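Local coordinates for MW1564 protein (Staphylococcus aureus, PDB 3NTV) that probably transfers a methyl group from S-adenosylmethionine to a hydroxyl oxygen of a small acceptor, as expected of a putative caffeoyl-CoA O-methyltransferase, at residues 60-65 against 225-230; 146-151 against 157-162; 65-70 against 90-95; 109-114 against 124-129. All blocks are in the same frame, centred on the assembly; numbering follows the deposited sequence. Where two conformers were deposited one is given.

Interaction 1: 60-65 against 225-230; sequences LDLIKQ and LAISIK
L62 and I63 of helix 57-70 meet L225 and I227 of strand 225-230 in a buried, wholly apolar helix-on-sheet contact of the Rossmann-fold methyltransferase. The strand is the antiparallel one inserted between 170-175 and 214-219, which gives the seven-stranded sheet its 3-2-1-4-5-7-6 order, characteristic of class I methyltransferases. Helix and strand run nearly parallel, their short axes 13° apart and 11.1 Å at closest approach, a spacing bridged by side chains. L62 gives the larger share of the helix side. Its CG stands anti to the backbone N (chi1 171°), and from there CD2 extends to the strand, while L225, with a similar first torsion of -168°, sends its own CD2 out to meet it. I63 leaves the helix to one side, but its end swings nearer, CG1 lying 4.5 Å from L225 CD2. Two residues on, I227 reaches back with CD1 to within 4.4 Å of L62 CD2. I173 of the neighbouring strand 170-175 touches I63, L225 and I227 alike, continuing the same apolar layer. L62 also packs on N217 of the second subunit, at the dimer interface. The nearest approach is between methyl groups, L62 CD2 and L225 CD2, 3.7 Å apart.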
loop_
_atom_site.group_PDB
_atom_site.type_symbol
_atom_site.label_atom_id
_atom_site.label_comp_id
_atom_site.label_asym_id
_atom_site.label_seq_id
_atom_site.Cartn_x
_atom_site.Cartn_y
_atom_site.Cartn_z
ATOM N N LEU A 60 4.437 -6.680 -5.293
ATOM C CA LEU A 60 3.536 -7.258 -6.289
ATOM C C LEU A 60 2.162 -7.493 -5.705
ATOM O O LEU A 60 1.175 -7.144 -6.331
ATOM C CB LEU A 60 4.109 -8.579 -6.825
ATOM C CG LEU A 60 3.170 -9.311 -7.757
ATOM C CD1 LEU A 60 3.318 -8.799 -9.181
ATOM C CD2 LEU A 60 3.344 -10.801 -7.614
ATOM N N ASP A 61 2.081 -8.069 -4.495
ATOM C CA ASP A 61 0.774 -8.354 -3.916
ATOM C C ASP A 61 -0.046 -7.109 -3.561
ATOM O O ASP A 61 -1.268 -7.119 -3.696
ATOM C CB ASP A 61 0.895 -9.370 -2.789
ATOM C CG ASP A 61 1.223 -10.774 -3.294
ATOM O OD1 ASP A 61 1.077 -11.027 -4.524
ATOM O OD2 ASP A 61 1.579 -11.623 -2.470
ATOM N N LEU A 62 0.636 -6.016 -3.231
ATOM C CA LEU A 62 -0.039 -4.744 -3.038
ATOM C C LEU A 62 -0.604 -4.241 -4.379
ATOM O O LEU A 62 -1.760 -3.808 -4.428
ATOM C CB LEU A 62 0.909 -3.678 -2.453
ATOM C CG LEU A 62 0.343 -2.236 -2.415
ATOM C CD1 LEU A 62 -0.932 -2.137 -1.536
ATOM C CD2 LEU A 62 1.382 -1.290 -1.816
ATOM N N ILE A 63 0.201 -4.311 -5.452
ATOM C CA ILE A 63 -0.245 -3.826 -6.782
ATOM C C ILE A 63 -1.449 -4.647 -7.264
ATOM O O ILE A 63 -2.402 -4.081 -7.793
ATOM C CB ILE A 63 0.912 -3.832 -7.804
ATOM C CG1 ILE A 63 2.044 -2.845 -7.375
ATOM C CG2 ILE A 63 0.374 -3.421 -9.186
ATOM C CD1 ILE A 63 3.368 -3.089 -8.161
ATOM N N LYS A 64 -1.433 -5.978 -7.027
ATOM C CA LYS A 64 -2.554 -6.851 -7.383
ATOM C C LYS A 64 -3.816 -6.372 -6.633
ATOM O O LYS A 64 -4.891 -6.352 -7.210
ATOM C CB LYS A 64 -2.221 -8.303 -7.043
ATOM C CG LYS A 64 -1.119 -8.855 -7.956
ATOM C CD LYS A 64 -0.834 -10.325 -7.713
ATOM C CE LYS A 64 -1.889 -11.267 -8.251
ATOM N NZ LYS A 64 -1.453 -12.684 -8.040
ATOM N N GLN A 65 -3.676 -5.964 -5.346
ATOM C CA GLN A 65 -4.792 -5.461 -4.560
ATOM C C GLN A 65 -5.316 -4.138 -5.154
ATOM O O GLN A 65 -6.517 -3.919 -5.203
ATOM C CB GLN A 65 -4.362 -5.295 -3.086
ATOM C CG GLN A 65 -5.519 -5.211 -2.112
ATOM C CD GLN A 65 -5.988 -6.562 -1.600
ATOM O OE1 GLN A 65 -5.993 -6.823 -0.398
ATOM N NE2 GLN A 65 -6.429 -7.441 -2.486
ATOM N N LEU A 225 8.153 2.133 -3.015
ATOM C CA LEU A 225 7.061 2.194 -3.982
ATOM C C LEU A 225 6.325 3.519 -3.887
ATOM O O LEU A 225 6.140 4.029 -2.782
ATOM C CB LEU A 225 6.075 1.022 -3.704
ATOM C CG LEU A 225 5.012 0.744 -4.788
ATOM C CD1 LEU A 225 5.654 0.179 -6.050
ATOM C CD2 LEU A 225 3.968 -0.242 -4.286
ATOM N N ALA A 226 5.960 4.099 -5.020
ATOM C CA ALA A 226 5.124 5.293 -5.020
ATOM C C ALA A 226 3.858 4.962 -5.770
ATOM O O ALA A 226 3.881 4.170 -6.738
ATOM C CB ALA A 226 5.814 6.484 -5.651
ATOM N N ILE A 227 2.750 5.543 -5.305
ATOM C CA ILE A 227 1.450 5.395 -5.928
ATOM C C ILE A 227 0.964 6.792 -6.239
ATOM O O ILE A 227 0.846 7.613 -5.309
ATOM C CB ILE A 227 0.444 4.657 -5.023
ATOM C CG1 ILE A 227 0.925 3.226 -4.681
ATOM C CG2 ILE A 227 -0.988 4.669 -5.627
ATOM C CD1 ILE A 227 0.095 2.639 -3.456
ATOM N N SER A 228 0.653 7.041 -7.524
ATOM C CA SER A 228 0.190 8.345 -7.996
ATOM C C SER A 228 -1.163 8.217 -8.653
ATOM O O SER A 228 -1.323 7.440 -9.585
ATOM C CB SER A 228 1.183 8.957 -8.989
ATOM O OG SER A 228 2.493 9.070 -8.462
ATOM N N ILE A 229 -2.127 9.016 -8.213
ATOM C CA ILE A 229 -3.469 9.029 -8.802
ATOM C C ILE A 229 -3.537 10.234 -9.730
ATOM O O ILE A 229 -3.299 11.354 -9.268
ATOM C CB ILE A 229 -4.608 9.147 -7.740
ATOM C CG1 ILE A 229 -4.539 8.017 -6.683
ATOM C CG2 ILE A 229 -5.975 9.165 -8.453
ATOM C CD1 ILE A 229 -5.569 8.184 -5.488
ATOM N N LYS A 230 -3.905 10.023 -10.993
ATOM C CA LYS A 230 -4.046 11.117 -11.956
ATOM C C LYS A 230 -5.336 11.896 -11.721
ATOM O O LYS A 230 -6.428 11.329 -11.766
ATOM C CB LYS A 230 -4.000 10.573 -13.385
ATOM C CG LYS A 230 -4.200 11.616 -14.482
ATOM C CD LYS A 230 -3.774 11.063 -15.824
ATOM C CE LYS A 230 -4.146 11.997 -16.959
ATOM N NZ LYS A 230 -3.660 11.513 -18.280
#

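Interaction 2: 146-151 against 157-162; sequences IFIDAA and KFFEIY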
loop_
_atom_site.group_PDB
_atom_site.type_symbol
_atom_site.label_atom_id
_atom_site.label_comp_id
_atom_site.label_asym_id
_atom_site.label_seq_id
_atom_site.Cartn_x
_atom_site.Cartn_y
_atom_site.Cartn_z
ATOM N N ILE A 146 -0.132 2.559 -15.141
ATOM C CA ILE A 146 1.187 2.567 -15.755
ATOM C C ILE A 146 2.148 2.095 -14.653
ATOM O O ILE A 146 2.095 2.600 -13.520
ATOM C CB ILE A 146 1.563 3.951 -16.349
ATOM C CG1 ILE A 146 0.600 4.309 -17.521
ATOM C CG2 ILE A 146 3.034 3.925 -16.841
ATOM C CD1 ILE A 146 0.755 5.709 -18.130
ATOM N N PHE A 147 3.033 1.155 -14.986
ATOM C CA PHE A 147 4.012 0.625 -14.018
ATOM C C PHE A 147 5.420 0.920 -14.490
ATOM O O PHE A 147 5.823 0.476 -15.563
ATOM C CB PHE A 147 3.757 -0.873 -13.817
ATOM C CG PHE A 147 4.578 -1.595 -12.764
ATOM C CD1 PHE A 147 4.983 -0.941 -11.603
ATOM C CD2 PHE A 147 4.844 -2.953 -12.883
ATOM C CE1 PHE A 147 5.699 -1.617 -10.604
ATOM C CE2 PHE A 147 5.542 -3.636 -11.874
ATOM C CZ PHE A 147 5.959 -2.960 -10.739
ATOM N N ILE A 148 6.146 1.747 -13.729
ATOM C CA ILE A 148 7.510 2.195 -14.077
ATOM C C ILE A 148 8.504 1.902 -12.943
ATOM O O ILE A 148 8.110 1.816 -11.787
ATOM C CB ILE A 148 7.438 3.743 -14.333
ATOM C CG1 ILE A 148 6.603 4.078 -15.573
ATOM C CG2 ILE A 148 8.824 4.404 -14.463
ATOM C CD1 ILE A 148 6.127 5.631 -15.542
ATOM N N ASP A 149 9.795 1.779 -13.279
ATOM C CA ASP A 149 10.880 1.657 -12.310
ATOM C C ASP A 149 11.608 3.008 -12.342
ATOM O O ASP A 149 12.063 3.428 -13.411
ATOM C CB ASP A 149 11.801 0.500 -12.683
ATOM C CG ASP A 149 12.986 0.224 -11.767
ATOM O OD1 ASP A 149 13.648 1.195 -11.334
ATOM O OD2 ASP A 149 13.296 -0.963 -11.543
ATOM N N ALA A 150 11.693 3.715 -11.190
ATOM C CA ALA A 150 12.317 5.054 -11.149
ATOM C C ALA A 150 13.769 5.079 -11.627
ATOM O O ALA A 150 14.248 6.121 -12.067
ATOM C CB ALA A 150 12.262 5.611 -9.742
ATOM N N ALA A 151 14.467 3.964 -11.486
ATOM C CA ALA A 151 15.890 3.892 -11.825
ATOM C C ALA A 151 16.187 3.438 -13.258
ATOM O O ALA A 151 17.335 3.548 -13.691
ATOM C CB ALA A 151 16.590 2.977 -10.843
ATOM N N LYS A 157 11.198 10.980 -18.380
ATOM C CA LYS A 157 10.727 11.094 -19.760
ATOM C C LYS A 157 9.628 10.079 -20.019
ATOM O O LYS A 157 8.647 10.421 -20.643
ATOM C CB LYS A 157 11.881 10.889 -20.755
ATOM C CG LYS A 157 12.807 12.087 -20.900
ATOM C CD LYS A 157 13.852 11.814 -21.978
ATOM C CE LYS A 157 14.715 13.014 -22.277
ATOM N NZ LYS A 157 15.443 12.854 -23.567
ATOM N N PHE A 158 9.766 8.843 -19.507
ATOM C CA PHE A 158 8.737 7.817 -19.705
ATOM C C PHE A 158 7.431 8.256 -19.074
ATOM O O PHE A 158 6.392 8.114 -19.706
ATOM C CB PHE A 158 9.187 6.440 -19.179
ATOM C CG PHE A 158 10.459 5.878 -19.767
ATOM C CD1 PHE A 158 10.894 6.259 -21.036
ATOM C CD2 PHE A 158 11.210 4.943 -19.067
ATOM C CE1 PHE A 158 12.078 5.740 -21.567
ATOM C CE2 PHE A 158 12.389 4.423 -19.600
ATOM C CZ PHE A 158 12.809 4.812 -20.855
ATOM N N PHE A 159 7.479 8.852 -17.861
ATOM C CA PHE A 159 6.264 9.365 -17.237
ATOM C C PHE A 159 5.613 10.425 -18.135
ATOM O O PHE A 159 4.420 10.351 -18.380
ATOM C CB PHE A 159 6.591 9.941 -15.855
ATOM C CG PHE A 159 5.421 10.353 -14.999
ATOM C CD1 PHE A 159 5.084 9.624 -13.859
ATOM C CD2 PHE A 159 4.692 11.509 -15.288
ATOM C CE1 PHE A 159 4.009 10.021 -13.049
ATOM C CE2 PHE A 159 3.632 11.914 -14.468
ATOM C CZ PHE A 159 3.300 11.171 -13.353
ATOM N N GLU A 160 6.402 11.391 -18.668
ATOM C CA GLU A 160 5.831 12.442 -19.531
ATOM C C GLU A 160 5.266 11.891 -20.851
ATOM O O GLU A 160 4.201 12.323 -21.289
ATOM C CB GLU A 160 6.882 13.531 -19.832
ATOM C CG GLU A 160 7.363 14.296 -18.611
ATOM C CD GLU A 160 8.521 15.243 -18.866
ATOM O OE1 GLU A 160 9.472 14.854 -19.583
ATOM O OE2 GLU A 160 8.501 16.360 -18.303
ATOM N N ILE A 161 5.958 10.917 -21.470
ATOM C CA ILE A 161 5.526 10.335 -22.747
ATOM C C ILE A 161 4.218 9.552 -22.644
ATOM O O ILE A 161 3.358 9.687 -23.512
ATOM C CB ILE A 161 6.640 9.439 -23.383
ATOM C CG1 ILE A 161 7.877 10.262 -23.813
ATOM C CG2 ILE A 161 6.126 8.599 -24.571
ATOM C CD1 ILE A 161 9.138 9.383 -24.083
ATOM N N TYR A 162 4.089 8.694 -21.600
ATOM C CA TYR A 162 2.993 7.737 -21.524
ATOM C C TYR A 162 1.767 8.126 -20.718
ATOM O O TYR A 162 0.678 7.635 -21.026
ATOM C CB TYR A 162 3.526 6.335 -21.118
ATOM C CG TYR A 162 4.496 5.769 -22.141
ATOM C CD1 TYR A 162 4.043 5.280 -23.368
ATOM C CD2 TYR A 162 5.873 5.820 -21.928
ATOM C CE1 TYR A 162 4.932 4.803 -24.330
ATOM C CE2 TYR A 162 6.774 5.352 -22.890
ATOM C CZ TYR A 162 6.295 4.844 -24.091
ATOM O OH TYR A 162 7.153 4.338 -25.037
#
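I146 and I148, alternate residues of strand 143-149, point the same way and press their terminal methyls against helix 155-162. I146 makes the closer approach: its CD1 lies 3.5 Å from the carbonyl O of Y162 and 4.1 Å from Y162 CB, so it meets the last residue of the helix at its backbone and the root of its side chain. CG1 of I146 stands anti to the carbonyl carbon (chi1 -64°) and chi2 is extended, so CD1 reaches the helix. I148 rests its CD1 4.1 Å from F159 CA, oblique to the ring. The opposite character is found at K157 and E160, which are exposed to solvent and do not touch the strand. In the Rossmann fold this is a strand packed against the helix that follows it, before the chain returns as strand 170-175. The F159 ring is held further by W207 and Y214, both edge-to-face. The Y162 side chain starts toward the strand, but its ring leads away from it; I161 CG2 sits over the centre of one face, 3.6 Å above the plane, and the hydroxyl bonds to A131 O. D149 OD1 accepts from A151 N at 2.9 Å, an Asx turn just after the strand.

Interaction 3: 65-70 against 90-95; sequences QLIRMN and ASISDD
The loop that leads from helix 84-90 to strand 97-102 in this Rossmann fold folds back on helix 57-70, and I92 is the residue that makes the contact. Its side chain is directed at the helix and lies across two successive residues, I67 and R68. The two branches of I92 divide the work. CG1 stands anti to the carbonyl carbon (chi1 -60°) and carries CD1 to I67, where it comes within 3.7 Å of CG2 and 3.9 Å of CD1, so that one methyl touches both branches of the other isoleucine. The second branch, CG2, meets the aliphatic part of R68 at CG, 4.1 Å away. R68 is extended from CG to NE, and its chain crosses I92 obliquely; the arginine thus lends its hydrocarbon to the partly exposed side of the contact, while the buried I67 packs further on V72 and I96. K64, one turn earlier on the same helix, also touches I92. Toward the other end of the loop, S93 OG donates to D95 OD1 at 2.6 Å, approaching from above the carboxylate plane, and D95 OD2 forms a salt bridge with K73. R68 also packs on T215 of the second subunit, so the helix touches both the loop and the second subunit here. Farther along the helix, L66 O accepts twice, from N70 N and from N70 ND2, which arrive at opposite faces of its carbonyl plane; the side-chain bond, from ND2 to L66 O, measures 2.9 Å and is nearly straight, at 164°.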
loop_
_atom_site.group_PDB
_atom_site.type_symbol
_atom_site.label_atom_id
_atom_site.label_comp_id
_atom_site.label_asym_id
_atom_site.label_seq_id
_atom_site.Cartn_x
_atom_site.Cartn_y
_atom_site.Cartn_z
ATOM N N GLN A 65 -3.676 -5.964 -5.346
ATOM C CA GLN A 65 -4.792 -5.461 -4.560
ATOM C C GLN A 65 -5.316 -4.138 -5.154
ATOM O O GLN A 65 -6.517 -3.919 -5.203
ATOM C CB GLN A 65 -4.362 -5.295 -3.086
ATOM C CG GLN A 65 -5.519 -5.211 -2.112
ATOM C CD GLN A 65 -5.988 -6.562 -1.600
ATOM O OE1 GLN A 65 -5.993 -6.823 -0.398
ATOM N NE2 GLN A 65 -6.429 -7.441 -2.486
ATOM N N LEU A 66 -4.400 -3.270 -5.628
ATOM C CA LEU A 66 -4.784 -1.986 -6.237
ATOM C C LEU A 66 -5.559 -2.245 -7.533
ATOM O O LEU A 66 -6.533 -1.554 -7.803
ATOM C CB LEU A 66 -3.530 -1.132 -6.517
ATOM C CG LEU A 66 -2.706 -0.720 -5.282
ATOM C CD1 LEU A 66 -1.460 0.054 -5.680
ATOM C CD2 LEU A 66 -3.519 0.082 -4.339
ATOM N N ILE A 67 -5.149 -3.261 -8.313
ATOM C CA ILE A 67 -5.835 -3.647 -9.546
ATOM C C ILE A 67 -7.281 -4.067 -9.198
ATOM O O ILE A 67 -8.227 -3.616 -9.833
ATOM C CB ILE A 67 -5.038 -4.774 -10.262
ATOM C CG1 ILE A 67 -3.803 -4.194 -10.955
ATOM C CG2 ILE A 67 -5.921 -5.554 -11.276
ATOM C CD1 ILE A 67 -2.724 -5.242 -11.273
ATOM N N ARG A 68 -7.440 -4.889 -8.156
ATOM C CA ARG A 68 -8.765 -5.328 -7.705
ATOM C C ARG A 68 -9.655 -4.155 -7.270
ATOM O O ARG A 68 -10.790 -4.058 -7.732
ATOM C CB ARG A 68 -8.629 -6.321 -6.547
ATOM C CG ARG A 68 -7.974 -7.641 -6.952
ATOM C CD ARG A 68 -7.988 -8.625 -5.787
ATOM N NE ARG A 68 -7.173 -9.795 -6.094
ATOM C CZ ARG A 68 -5.938 -10.015 -5.655
ATOM N NH1 ARG A 68 -5.376 -9.189 -4.772
ATOM N NH2 ARG A 68 -5.268 -11.082 -6.061
HETATM N N MSE A 69 -9.144 -3.263 -6.392
HETATM C CA MSE A 69 -9.901 -2.120 -5.872
HETATM C C MSE A 69 -10.340 -1.149 -6.954
HETATM O O MSE A 69 -11.437 -0.605 -6.881
HETATM C CB MSE A 69 -9.021 -1.311 -4.919
HETATM C CG MSE A 69 -8.719 -1.982 -3.628
HETATM SE SE MSE A 69 -7.438 -0.827 -2.754
HETATM C CE MSE A 69 -8.098 0.737 -3.104
ATOM N N ASN A 70 -9.454 -0.895 -7.929
ATOM C CA ASN A 70 -9.729 0.077 -8.983
ATOM C C ASN A 70 -10.336 -0.524 -10.247
ATOM O O ASN A 70 -10.554 0.234 -11.206
ATOM C CB ASN A 70 -8.451 0.799 -9.361
ATOM C CG ASN A 70 -7.990 1.725 -8.301
ATOM O OD1 ASN A 70 -8.467 2.851 -8.170
ATOM N ND2 ASN A 70 -7.074 1.231 -7.511
ATOM N N ALA A 90 -2.163 -10.317 -15.241
ATOM C CA ALA A 90 -3.133 -10.947 -16.140
ATOM C C ALA A 90 -3.866 -12.105 -15.452
ATOM O O ALA A 90 -5.028 -12.361 -15.772
ATOM C CB ALA A 90 -2.435 -11.449 -17.393
ATOM N N SER A 91 -3.202 -12.762 -14.463
ATOM C CA SER A 91 -3.810 -13.886 -13.741
ATOM C C SER A 91 -5.003 -13.501 -12.890
ATOM O O SER A 91 -5.780 -14.378 -12.487
ATOM C CB SER A 91 -2.766 -14.646 -12.923
ATOM O OG SER A 91 -2.457 -13.933 -11.733
ATOM N N ILE A 92 -5.142 -12.197 -12.558
ATOM C CA ILE A 92 -6.242 -11.740 -11.714
ATOM C C ILE A 92 -7.635 -11.906 -12.356
ATOM O O ILE A 92 -8.609 -12.288 -11.677
ATOM C CB ILE A 92 -5.989 -10.286 -11.235
ATOM C CG1 ILE A 92 -4.692 -10.186 -10.434
ATOM C CG2 ILE A 92 -7.211 -9.720 -10.450
ATOM C CD1 ILE A 92 -4.195 -8.687 -10.276
ATOM N N SER A 93 -7.737 -11.601 -13.658
ATOM C CA SER A 93 -9.000 -11.651 -14.368
ATOM C C SER A 93 -8.744 -11.864 -15.855
ATOM O O SER A 93 -7.760 -11.343 -16.388
ATOM C CB SER A 93 -9.751 -10.335 -14.154
ATOM O OG SER A 93 -11.084 -10.390 -14.632
ATOM N N ASP A 94 -9.620 -12.632 -16.530
ATOM C CA ASP A 94 -9.432 -12.876 -17.978
ATOM C C ASP A 94 -9.626 -11.624 -18.818
ATOM O O ASP A 94 -9.229 -11.614 -19.979
ATOM C CB ASP A 94 -10.385 -13.978 -18.496
ATOM C CG ASP A 94 -10.207 -15.352 -17.877
ATOM O OD1 ASP A 94 -9.077 -15.665 -17.428
ATOM O OD2 ASP A 94 -11.185 -16.133 -17.879
ATOM N N ASP A 95 -10.235 -10.581 -18.265
ATOM C CA ASP A 95 -10.425 -9.337 -19.020
ATOM C C ASP A 95 -9.277 -8.323 -18.851
ATOM O O ASP A 95 -9.361 -7.195 -19.359
ATOM C CB ASP A 95 -11.794 -8.705 -18.731
ATOM C CG ASP A 95 -12.081 -8.368 -17.289
ATOM O OD1 ASP A 95 -11.164 -8.503 -16.452
ATOM O OD2 ASP A 95 -13.219 -7.937 -16.999
#

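Interaction 4: 109-114 against 124-129; sequences QYAKQN and VRIIEG
E128 OE2, I126 O and K112 NZ are bridged by a single water that bonds to all three. The water accepts from K112 NZ at 2.9 Å and donates to the backbone I126 O and the carboxylate E128 OE2, each 2.8 Å away. It therefore links two charges that do not meet directly, since K112 NZ and E128 OE2 remain 4.5 Å apart, beyond a salt bridge. Their attraction is probably relayed in part through the water. The lysine in the given conformer, one of two deposited, bends at chi2 (111°) and again at chi4; its chain runs at a slant to I126, with CD near I126 CD1, and CE comes within 3.9 Å of E128 OE2. The lysine and glutamate side chains cross at about a right angle. Alongside these polar groups lies the apolar part. I126 points its side chain at the helix, with CG1 anti to the carbonyl carbon, and CD1 settles against the helix backbone 3.6 Å from K112 N. The same methyl is 3.7 Å from A111 CB. L115 of the same helix also packs on I126, extending the apolar contact along the helix. Helix 109-114 and strand 124-128 run nearly antiparallel, at 160°, with 9.8 Å between their axes. Such packing of the connecting helix on the strand that follows is typical of the beta-alpha-beta crossover, here strand 97-102, helix 105-117 and strand 124-128 of the Rossmann fold.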
loop_
_atom_site.group_PDB
_atom_site.type_symbol
_atom_site.label_atom_id
_atom_site.label_comp_id
_atom_site.label_asym_id
_atom_site.label_seq_id
_atom_site.Cartn_x
_atom_site.Cartn_y
_atom_site.Cartn_z
ATOM N N GLN A 109 13.097 -12.577 -25.021
ATOM C CA GLN A 109 13.064 -14.019 -25.252
ATOM C C GLN A 109 12.477 -14.790 -24.061
ATOM O O GLN A 109 11.592 -15.626 -24.266
ATOM C CB GLN A 109 14.460 -14.554 -25.631
ATOM C CG GLN A 109 14.876 -14.244 -27.064
ATOM C CD GLN A 109 16.136 -14.981 -27.477
ATOM O OE1 GLN A 109 17.147 -15.016 -26.757
ATOM N NE2 GLN A 109 16.108 -15.565 -28.671
ATOM N N TYR A 110 12.939 -14.482 -22.829
ATOM C CA TYR A 110 12.459 -15.087 -21.569
ATOM C C TYR A 110 10.957 -14.802 -21.414
ATOM O O TYR A 110 10.181 -15.720 -21.116
ATOM C CB TYR A 110 13.168 -14.463 -20.354
ATOM C CG TYR A 110 14.616 -14.848 -20.112
ATOM C CD1 TYR A 110 15.161 -16.000 -20.678
ATOM C CD2 TYR A 110 15.415 -14.111 -19.241
ATOM C CE1 TYR A 110 16.483 -16.376 -20.425
ATOM C CE2 TYR A 110 16.727 -14.493 -18.958
ATOM C CZ TYR A 110 17.258 -15.624 -19.554
ATOM O OH TYR A 110 18.555 -15.987 -19.283
ATOM N N ALA A 111 10.562 -13.513 -21.576
ATOM C CA ALA A 111 9.157 -13.118 -21.447
ATOM C C ALA A 111 8.273 -13.847 -22.477
ATOM O O ALA A 111 7.248 -14.412 -22.087
ATOM C CB ALA A 111 9.012 -11.610 -21.559
ATOM N N LYS A 112 8.699 -13.872 -23.770
ATOM C CA LYS A 112 7.974 -14.538 -24.850
ATOM C C LYS A 112 7.745 -16.019 -24.534
ATOM O O LYS A 112 6.619 -16.500 -24.654
ATOM C CB LYS A 112 8.726 -14.377 -26.185
ATOM C CG LYS A 112 7.826 -13.983 -27.334
ATOM C CD LYS A 112 8.082 -12.569 -27.832
ATOM C CE LYS A 112 7.292 -12.310 -29.090
ATOM N NZ LYS A 112 5.919 -11.801 -28.806
ATOM N N GLN A 113 8.815 -16.732 -24.102
ATOM C CA GLN A 113 8.698 -18.155 -23.767
ATOM C C GLN A 113 7.730 -18.373 -22.606
ATOM O O GLN A 113 6.899 -19.278 -22.664
ATOM C CB GLN A 113 10.064 -18.794 -23.473
ATOM C CG GLN A 113 10.008 -20.335 -23.340
ATOM C CD GLN A 113 9.258 -21.045 -24.457
ATOM O OE1 GLN A 113 8.099 -21.469 -24.300
ATOM N NE2 GLN A 113 9.901 -21.194 -25.610
ATOM N N ASN A 114 7.817 -17.528 -21.566
ATOM C CA ASN A 114 6.917 -17.638 -20.412
ATOM C C ASN A 114 5.443 -17.435 -20.781
ATOM O O ASN A 114 4.591 -18.205 -20.330
ATOM C CB ASN A 114 7.372 -16.707 -19.295
ATOM C CG ASN A 114 8.561 -17.261 -18.544
ATOM O OD1 ASN A 114 8.781 -18.483 -18.489
ATOM N ND2 ASN A 114 9.343 -16.377 -17.925
ATOM N N VAL A 124 -1.288 -10.614 -22.747
ATOM C CA VAL A 124 -0.070 -9.806 -22.646
ATOM C C VAL A 124 0.561 -9.566 -24.013
ATOM O O VAL A 124 0.803 -10.515 -24.758
ATOM C CB VAL A 124 0.964 -10.442 -21.666
ATOM C CG1 VAL A 124 2.231 -9.578 -21.515
ATOM C CG2 VAL A 124 0.328 -10.745 -20.309
ATOM N N ARG A 125 0.886 -8.302 -24.295
ATOM C CA ARG A 125 1.533 -7.883 -25.537
ATOM C C ARG A 125 2.926 -7.370 -25.177
ATOM O O ARG A 125 3.047 -6.473 -24.340
ATOM C CB ARG A 125 0.665 -6.766 -26.168
ATOM C CG ARG A 125 1.299 -5.919 -27.252
ATOM C CD ARG A 125 0.256 -5.015 -27.901
ATOM N NE ARG A 125 -0.103 -3.834 -27.096
ATOM C CZ ARG A 125 -0.715 -2.772 -27.611
ATOM N NH1 ARG A 125 -1.016 -2.734 -28.903
ATOM N NH2 ARG A 125 -1.020 -1.736 -26.841
ATOM N N ILE A 126 3.965 -7.913 -25.817
ATOM C CA ILE A 126 5.336 -7.452 -25.602
ATOM C C ILE A 126 5.667 -6.526 -26.750
ATOM O O ILE A 126 5.587 -6.935 -27.912
ATOM C CB ILE A 126 6.359 -8.631 -25.514
ATOM C CG1 ILE A 126 6.032 -9.555 -24.328
ATOM C CG2 ILE A 126 7.832 -8.087 -25.426
ATOM C CD1 ILE A 126 6.747 -10.898 -24.371
ATOM N N ILE A 127 6.052 -5.289 -26.427
ATOM C CA ILE A 127 6.443 -4.302 -27.426
ATOM C C ILE A 127 7.975 -4.277 -27.359
ATOM O O ILE A 127 8.549 -3.920 -26.334
ATOM C CB ILE A 127 5.791 -2.906 -27.149
ATOM C CG1 ILE A 127 4.246 -2.982 -27.112
ATOM C CG2 ILE A 127 6.279 -1.838 -28.168
ATOM C CD1 ILE A 127 3.535 -3.383 -28.450
ATOM N N GLU A 128 8.637 -4.657 -28.441
ATOM C CA GLU A 128 10.095 -4.736 -28.446
ATOM C C GLU A 128 10.759 -3.446 -28.889
ATOM O O GLU A 128 10.503 -2.963 -29.986
ATOM C CB GLU A 128 10.532 -5.879 -29.361
ATOM C CG GLU A 128 9.952 -7.218 -28.942
ATOM C CD GLU A 128 10.289 -8.341 -29.893
ATOM O OE1 GLU A 128 11.435 -8.378 -30.399
ATOM O OE2 GLU A 128 9.426 -9.225 -30.076
ATOM N N GLY A 129 11.595 -2.891 -28.036
ATOM C CA GLY A 129 12.302 -1.672 -28.380
ATOM C C GLY A 129 12.519 -0.737 -27.219
ATOM O O GLY A 129 12.081 -0.991 -26.089
HETATM O O HOH W 1 6.734 -9.050 -29.368
#

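In the fold
From the N terminus, helix 57-70 opens both interaction 1 and interaction 3, which share Q65. Interaction 3 closes first, at the loop before strand 97-102; interaction 4 follows, joining helix 105-117 to the edge strand 124-128, and interaction 2 then ties strand 143-149 to helix 155-162. These three come in series, and all fall within the long span that interaction 1 closes at strand 225-230 near the C terminus. Interactions 1 and 2 touch through I63 CD1 and F147 CZ, and interactions 3 and 4 through A90 and V124. Interactions 1 and 4 lie on opposite sides of the chain's centre, their centres about 23 Å apart, while interactions 1 and 3 both reach the second subunit.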